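Local coordinates for protein free methionine-R-sulfoxide reductase (Saccharomyces cerevisiae, PDB 1F5M) that catalyses the thioredoxin-coupled, reversible reduction of the R-enantiomer of free methionine sulfoxide to methionine and helps protect yeast against oxidative stress, at residues B[19-24]-B[58-63]; B[55-58]-B[63-66]; B[113-118]-B[153-158]. One frame throughout, in Å; residues are numbered along the deposited sequence.

Contact 1. Residues B[19-24]-B[58-63]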
# COMPACT_ATOMS: atom_id res chain seq x y z
N LEU B 19 21.17 -5.71 -12.41
CA LEU B 19 20.56 -6.92 -12.95
C LEU B 19 19.80 -6.40 -14.18
O LEU B 19 19.37 -5.24 -14.18
CB LEU B 19 19.54 -7.50 -11.99
CG LEU B 19 20.01 -7.90 -10.58
CD1 LEU B 19 18.78 -8.34 -9.78
CD2 LEU B 19 21.05 -9.03 -10.69
N ASN B 20 19.66 -7.24 -15.21
CA ASN B 20 18.93 -6.82 -16.41
C ASN B 20 17.43 -7.04 -16.17
O ASN B 20 17.04 -7.83 -15.32
CB ASN B 20 19.39 -7.62 -17.61
CG ASN B 20 19.26 -9.13 -17.41
OD1 ASN B 20 20.22 -9.87 -17.62
ND2 ASN B 20 18.07 -9.59 -17.02
N LYS B 21 16.60 -6.35 -16.95
CA LYS B 21 15.16 -6.44 -16.78
C LYS B 21 14.55 -7.85 -16.68
O LYS B 21 13.69 -8.10 -15.83
CB LYS B 21 14.48 -5.62 -17.90
CG LYS B 21 12.96 -5.46 -17.72
CD LYS B 21 12.42 -4.45 -18.69
CE LYS B 21 10.96 -4.15 -18.43
NZ LYS B 21 10.48 -3.05 -19.33
N GLU B 22 14.98 -8.80 -17.52
CA GLU B 22 14.41 -10.14 -17.42
C GLU B 22 14.69 -10.74 -16.05
O GLU B 22 13.82 -11.38 -15.47
CB GLU B 22 14.96 -11.06 -18.53
CG GLU B 22 14.82 -10.46 -19.96
CD GLU B 22 13.43 -9.82 -20.26
OE1 GLU B 22 12.43 -10.58 -20.30
OE2 GLU B 22 13.35 -8.56 -20.45
N GLU B 23 15.90 -10.55 -15.53
CA GLU B 23 16.26 -11.09 -14.21
C GLU B 23 15.38 -10.50 -13.11
O GLU B 23 14.89 -11.22 -12.23
CB GLU B 23 17.71 -10.76 -13.83
CG GLU B 23 18.79 -11.43 -14.64
CD GLU B 23 20.18 -11.17 -14.05
OE1 GLU B 23 20.58 -9.98 -13.95
OE2 GLU B 23 20.87 -12.16 -13.68
N ILE B 24 15.25 -9.18 -13.14
CA ILE B 24 14.47 -8.45 -12.15
C ILE B 24 13.00 -8.89 -12.14
O ILE B 24 12.41 -9.13 -11.09
CB ILE B 24 14.57 -6.93 -12.42
CG1 ILE B 24 16.01 -6.47 -12.19
CG2 ILE B 24 13.59 -6.16 -11.55
CD1 ILE B 24 16.21 -5.00 -12.41
N LYS B 58 11.58 0.93 -10.13
CA LYS B 58 12.49 1.98 -9.71
C LYS B 58 13.90 1.55 -10.11
O LYS B 58 14.68 2.38 -10.57
CB LYS B 58 12.45 2.20 -8.16
CG LYS B 58 11.38 3.22 -7.70
CD LYS B 58 11.50 4.51 -8.52
CE LYS B 58 10.58 5.66 -8.10
NZ LYS B 58 10.37 6.68 -9.25
N SER B 59 14.22 0.27 -9.93
CA SER B 59 15.56 -0.18 -10.26
C SER B 59 15.77 -0.27 -11.77
O SER B 59 16.90 -0.12 -12.23
CB SER B 59 15.90 -1.50 -9.57
OG SER B 59 15.30 -2.58 -10.21
N LEU B 60 14.69 -0.50 -12.53
CA LEU B 60 14.79 -0.54 -14.01
C LEU B 60 14.90 0.89 -14.54
O LEU B 60 14.92 1.14 -15.76
CB LEU B 60 13.54 -1.16 -14.63
CG LEU B 60 13.45 -2.66 -14.95
CD1 LEU B 60 14.75 -3.36 -14.70
CD2 LEU B 60 12.34 -3.25 -14.15
N ALA B 61 14.91 1.83 -13.60
CA ALA B 61 15.05 3.24 -13.92
C ALA B 61 13.90 3.82 -14.76
O ALA B 61 14.11 4.66 -15.64
CB ALA B 61 16.43 3.49 -14.62
N VAL B 62 12.69 3.34 -14.49
CA VAL B 62 11.49 3.85 -15.10
C VAL B 62 11.01 4.79 -13.98
O VAL B 62 10.91 4.38 -12.80
CB VAL B 62 10.46 2.71 -15.34
CG1 VAL B 62 9.15 3.30 -15.84
CG2 VAL B 62 11.00 1.74 -16.42
N ASP B 63 10.75 6.05 -14.31
CA ASP B 63 10.35 7.02 -13.28
C ASP B 63 8.87 6.87 -12.92
O ASP B 63 8.06 7.74 -13.21
CB ASP B 63 10.66 8.42 -13.81
CG ASP B 63 10.72 9.47 -12.73
OD1 ASP B 63 10.66 9.19 -11.50
OD2 ASP B 63 10.86 10.62 -13.12

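Contact 2. Residues B[55-58]-B[63-66]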
# COMPACT_ATOMS: atom_id res chain seq x y z
N HIS B 55 9.40 -1.25 -6.48
CA HIS B 55 10.84 -1.33 -6.43
C HIS B 55 11.47 -1.89 -7.70
O HIS B 55 12.57 -1.46 -8.07
CB HIS B 55 11.27 -2.12 -5.21
CG HIS B 55 10.99 -1.40 -3.93
ND1 HIS B 55 11.81 -0.40 -3.44
CD2 HIS B 55 9.92 -1.44 -3.11
CE1 HIS B 55 11.25 0.15 -2.38
NE2 HIS B 55 10.09 -0.46 -2.16
N ALA B 56 10.82 -2.85 -8.33
CA ALA B 56 11.35 -3.38 -9.59
C ALA B 56 11.46 -2.25 -10.62
O ALA B 56 12.52 -2.07 -11.27
CB ALA B 56 10.45 -4.47 -10.15
N TYR B 57 10.38 -1.51 -10.80
CA TYR B 57 10.45 -0.44 -11.79
C TYR B 57 11.39 0.68 -11.43
O TYR B 57 11.98 1.30 -12.32
CB TYR B 57 9.05 0.11 -12.11
CG TYR B 57 8.38 -0.80 -13.10
CD1 TYR B 57 7.64 -1.90 -12.66
CD2 TYR B 57 8.63 -0.67 -14.47
CE1 TYR B 57 7.19 -2.87 -13.56
CE2 TYR B 57 8.19 -1.63 -15.38
CZ TYR B 57 7.48 -2.73 -14.91
OH TYR B 57 7.11 -3.75 -15.75
N LYS B 58 11.58 0.93 -10.13
CA LYS B 58 12.49 1.98 -9.71
C LYS B 58 13.90 1.55 -10.11
O LYS B 58 14.68 2.38 -10.57
CB LYS B 58 12.45 2.20 -8.16
CG LYS B 58 11.38 3.22 -7.70
CD LYS B 58 11.50 4.51 -8.52
CE LYS B 58 10.58 5.66 -8.10
NZ LYS B 58 10.37 6.68 -9.25
N ASP B 63 10.75 6.05 -14.31
CA ASP B 63 10.35 7.02 -13.28
C ASP B 63 8.87 6.87 -12.92
O ASP B 63 8.06 7.74 -13.21
CB ASP B 63 10.66 8.42 -13.81
CG ASP B 63 10.72 9.47 -12.73
OD1 ASP B 63 10.66 9.19 -11.50
OD2 ASP B 63 10.86 10.62 -13.12
N ILE B 64 8.51 5.75 -12.29
CA ILE B 64 7.12 5.54 -11.93
C ILE B 64 6.71 6.36 -10.69
O ILE B 64 7.57 6.75 -9.90
CB ILE B 64 6.82 4.04 -11.66
CG1 ILE B 64 7.65 3.55 -10.46
CG2 ILE B 64 7.14 3.21 -12.92
CD1 ILE B 64 7.07 2.36 -9.80
N ASN B 65 5.42 6.66 -10.59
CA ASN B 65 4.83 7.40 -9.48
C ASN B 65 3.68 6.64 -8.86
O ASN B 65 3.11 7.08 -7.87
CB ASN B 65 4.36 8.82 -9.89
CG ASN B 65 3.50 8.85 -11.14
OD1 ASN B 65 3.89 8.37 -12.19
ND2 ASN B 65 2.34 9.49 -11.04
N TRP B 66 3.34 5.48 -9.40
CA TRP B 66 2.27 4.73 -8.76
C TRP B 66 2.32 3.31 -9.20
O TRP B 66 2.57 3.02 -10.39
CB TRP B 66 0.93 5.31 -9.14
CG TRP B 66 -0.12 5.13 -8.13
CD1 TRP B 66 -0.39 5.97 -7.08
CD2 TRP B 66 -1.13 4.10 -8.08
NE1 TRP B 66 -1.49 5.55 -6.40
CE2 TRP B 66 -1.97 4.40 -6.98
CE3 TRP B 66 -1.40 2.97 -8.85
CZ2 TRP B 66 -3.06 3.62 -6.63
CZ3 TRP B 66 -2.51 2.18 -8.51
CH2 TRP B 66 -3.33 2.52 -7.40

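Contact 3. Residues B[113-118]-B[153-158]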
# COMPACT_ATOMS: atom_id res chain seq x y z
N VAL B 113 -0.63 2.54 -22.29
CA VAL B 113 -0.84 3.93 -22.72
C VAL B 113 0.40 4.81 -22.71
O VAL B 113 0.96 5.12 -21.65
CB VAL B 113 -1.96 4.54 -21.86
CG1 VAL B 113 -2.29 5.96 -22.32
CG2 VAL B 113 -3.21 3.62 -21.92
N PRO B 114 0.84 5.24 -23.90
CA PRO B 114 2.04 6.09 -23.99
C PRO B 114 1.83 7.56 -23.61
O PRO B 114 2.78 8.25 -23.20
CB PRO B 114 2.48 5.93 -25.46
CG PRO B 114 1.11 5.77 -26.19
CD PRO B 114 0.34 4.85 -25.24
N ASP B 115 0.60 8.03 -23.73
CA ASP B 115 0.33 9.42 -23.42
C ASP B 115 -1.12 9.45 -22.94
O ASP B 115 -2.06 9.48 -23.69
CB ASP B 115 0.53 10.29 -24.67
CG ASP B 115 0.19 11.74 -24.42
OD1 ASP B 115 -0.58 12.01 -23.49
OD2 ASP B 115 0.70 12.61 -25.15
N VAL B 116 -1.25 9.45 -21.62
CA VAL B 116 -2.49 9.41 -20.92
C VAL B 116 -3.48 10.55 -21.30
O VAL B 116 -4.72 10.37 -21.33
CB VAL B 116 -2.05 9.35 -19.42
CG1 VAL B 116 -2.47 10.51 -18.71
CG2 VAL B 116 -2.39 8.01 -18.82
N ASN B 117 -2.94 11.69 -21.65
CA ASN B 117 -3.78 12.79 -22.04
C ASN B 117 -4.30 12.66 -23.47
O ASN B 117 -5.14 13.47 -23.90
CB ASN B 117 -3.01 14.10 -21.84
CG ASN B 117 -2.69 14.35 -20.35
OD1 ASN B 117 -3.57 14.21 -19.49
ND2 ASN B 117 -1.46 14.71 -20.06
N LYS B 118 -3.84 11.65 -24.21
CA LYS B 118 -4.39 11.47 -25.56
C LYS B 118 -5.42 10.35 -25.38
O LYS B 118 -6.03 9.94 -26.36
CB LYS B 118 -3.37 10.98 -26.56
CG LYS B 118 -2.17 11.87 -26.82
CD LYS B 118 -2.58 13.28 -27.06
CE LYS B 118 -1.35 14.16 -27.21
NZ LYS B 118 -0.40 13.51 -28.18
N LEU B 153 5.89 8.91 -14.79
CA LEU B 153 6.01 10.36 -14.96
C LEU B 153 6.43 10.80 -16.35
O LEU B 153 6.31 11.97 -16.67
CB LEU B 153 7.01 10.94 -13.96
CG LEU B 153 6.51 10.82 -12.51
CD1 LEU B 153 7.60 11.33 -11.57
CD2 LEU B 153 5.27 11.63 -12.32
N ASP B 154 6.95 9.87 -17.15
CA ASP B 154 7.35 10.21 -18.53
C ASP B 154 6.39 9.53 -19.51
O ASP B 154 5.75 8.53 -19.15
CB ASP B 154 8.77 9.70 -18.87
CG ASP B 154 9.86 10.24 -17.92
OD1 ASP B 154 9.91 11.46 -17.67
OD2 ASP B 154 10.71 9.43 -17.46
N TYR B 155 6.30 10.05 -20.73
CA TYR B 155 5.49 9.42 -21.77
C TYR B 155 6.22 8.13 -22.16
O TYR B 155 7.41 7.98 -21.88
CB TYR B 155 5.43 10.28 -23.06
CG TYR B 155 4.74 11.62 -22.90
CD1 TYR B 155 5.46 12.81 -22.89
CD2 TYR B 155 3.37 11.70 -22.70
CE1 TYR B 155 4.85 14.04 -22.68
CE2 TYR B 155 2.75 12.93 -22.48
CZ TYR B 155 3.51 14.09 -22.47
OH TYR B 155 2.93 15.29 -22.15
N GLU B 156 5.51 7.20 -22.79
CA GLU B 156 6.12 5.97 -23.28
C GLU B 156 6.93 5.20 -22.25
O GLU B 156 8.03 4.70 -22.53
CB GLU B 156 7.02 6.31 -24.49
CG GLU B 156 6.28 6.92 -25.70
CD GLU B 156 7.18 7.87 -26.54
OE1 GLU B 156 6.63 8.69 -27.33
OE2 GLU B 156 8.44 7.81 -26.43
N GLY B 157 6.42 5.07 -21.04
CA GLY B 157 7.22 4.34 -20.07
C GLY B 157 7.12 2.82 -20.10
O GLY B 157 7.97 2.16 -19.53
N PHE B 158 6.11 2.27 -20.79
CA PHE B 158 5.87 0.80 -20.83
C PHE B 158 5.78 0.14 -22.21
O PHE B 158 5.45 0.80 -23.21
CB PHE B 158 4.59 0.50 -20.07
CG PHE B 158 4.54 1.11 -18.72
CD1 PHE B 158 3.82 2.28 -18.50
CD2 PHE B 158 5.25 0.54 -17.67
CE1 PHE B 158 3.81 2.90 -17.22
CE2 PHE B 158 5.26 1.13 -16.40
CZ PHE B 158 4.53 2.32 -16.17
O HOH W 1 3.44 3.32 -21.90

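Contact 1. Residues B[19-24]-B[58-63]
The first turn of helix 21-36 meets the C-terminal end of helix 42-59 here, with Leu60 reaching over to Lys21 and Ile24. The isobutyl group of Leu60 lies against the base of the lysine, Leu60 CG 4.0 Å from Lys21 CG, and the two side chains cross at about a right angle. A lysine suits this place because its lower methylenes can pack while its charge travels on: CG stands opposite the backbone N (chi1 -172°) and the extended chain carries NZ to a salt bridge with Asp162 of helix 160-176. Ile24, the buried member, points its CB at the other segment and runs past Leu60 in the reverse direction, with Ile24 CG2 4.1 Å from Leu60 CD2. The delta carbon of Ile24 also lies near the Ser59 hydroxyl, though its exact position is doubtful. That hydroxyl is hydrogen-bonded to the carbonyl of Ala56, one turn back, so it can lie beside a hydrocarbon without losing its polar partner. Just after Leu60 the helix closes in a Schellman motif: Ala61 takes positive phi (64°), a conformation more usual for glycine, Ala61 N bonds to Lys58 O at 3.1 Å, and Val62 N probably bonds to Tyr57 O. These helices pack together on one side of the GAF fold. At the start of helix 21-36, Asn20 holds the N-cap position, and its backbone N bonds to the anti lone pair of Glu23 OE1 at 3.2 Å, the glutamate's half of a capping box.

Contact 2. Residues B[55-58]-B[63-66]
Tyr57 and Ile64 form the apolar half of this contact, which fastens the last turn of helix 42-59 to the start of strand 64-72 across a short connecting loop. The tyrosine makes its closest approach with CB: Tyr57 CB lies 3.7 Å from Ile64 CG2 and 3.8 Å from Ile64 CD1, resting between the two branches of the isoleucine. A beta-branched residue does this well, since with CG1 between the backbone N and carbonyl carbon (chi1 63°) both arms of Ile64, through CG2 and CD1, are brought up to one methylene. Beyond CB, the tyrosine leads away from the strand, and its hydroxyl is hydrogen-bonded to Asp162 of helix 160-176.

The polar half belongs to Lys58, whose long, flexible chain, ending in an ammonium with several N-H groups, can span from the helix and serve two acceptors. The chain bends at chi2 (-50°), and Lys58 NZ donates to Ile64 O at 2.9 Å, in the carbonyl plane and on a lone pair. Lys58 NZ also makes a longer salt bridge, 3.4 Å, to Asp63 OD1. A methionine in its place would probably leave the carboxylate of Asp63 without this countercharge and Ile64 O without its lysine donor. Just beyond, a beta bulge follows, two residues, Asn65 and Trp66, standing opposite the single Asp151 where the strand pairs with 144-152.

One ammonium group thus grips both a backbone carbonyl and a carboxylate beside a buried hydrocarbon contact, which ties the beginning of the strand to the helix by charge as well as by packing.

Contact 3. Residues B[113-118]-B[153-158]
Tyr155 sets ring carbons CD2 and CE2 beside the carboxylate of Asp115, the two side chains running in the same direction. Tyr155 CE2 comes to 3.4 Å from Asp115 OD2, and Tyr155 CD2 lies 3.7 Å from Asp115 CB; with CG of the aspartate anti to its backbone N (chi1 177°), the carboxylate reaches the ring, its plane turned 44° from the ring plane. The contact joins two surface loops of the GAF domain that leave strands 111-113 and 144-152, the neighbours of strand 131-138 on its two sides, at the same end of the antiparallel sheet. Pro114 O is the shared acceptor where the loops meet. It lies in the plane of the tyrosine ring, at the edge, and accepts a hydrogen bond from Glu156 N at 3.0 Å, the N-H meeting a lone pair of the oxygen within the plane of the carbonyl at a nearly straight 161°. Beside this bond the proline offers a compact apolar surface, Pro114 CB packing 3.9 Å from Glu156 CG, a methylene of a side chain whose carboxylate extends onward. Glu156 itself has left-handed helical backbone angles that turn the chain sharply, and Ser131 bonds through OG to Asp154 O and Gly157 N to brace that turn.

Asp115 has more to do than line the ring. Its OD1 receives a weak bond from Asn117 N, as in an Asx turn, where the 3-10 segment 116-118 begins, and Asp115 OD2 makes a salt bridge of 3.3 Å with Lys118 NZ, a partner within its own loop. Farther along, a water spans the two loops, accepting from Phe158 N at 3.1 Å and donating weakly to Val113 O.

How the contacts relate
Contacts 1 and 2 are partly buried and share helix 42-59: contact 1 sets its C-terminal end against helix 21-36, contact 2 ties it to strand 64-72, and Ile24 packing on Ala56 joins the two. Contact 3 is a surface meeting of loops at one end of the sheet. The chemistry follows these places. Between helices it is hydrocarbon packing, at the helix-to-strand link a lysine's polar grip beside an apolar pair, and between loops a backbone bond, a water and a ring beside a carboxylate. Asp63 connects to the third site through a probable backbone bond from Leu153, and the rings of Tyr57 and Phe158 touch.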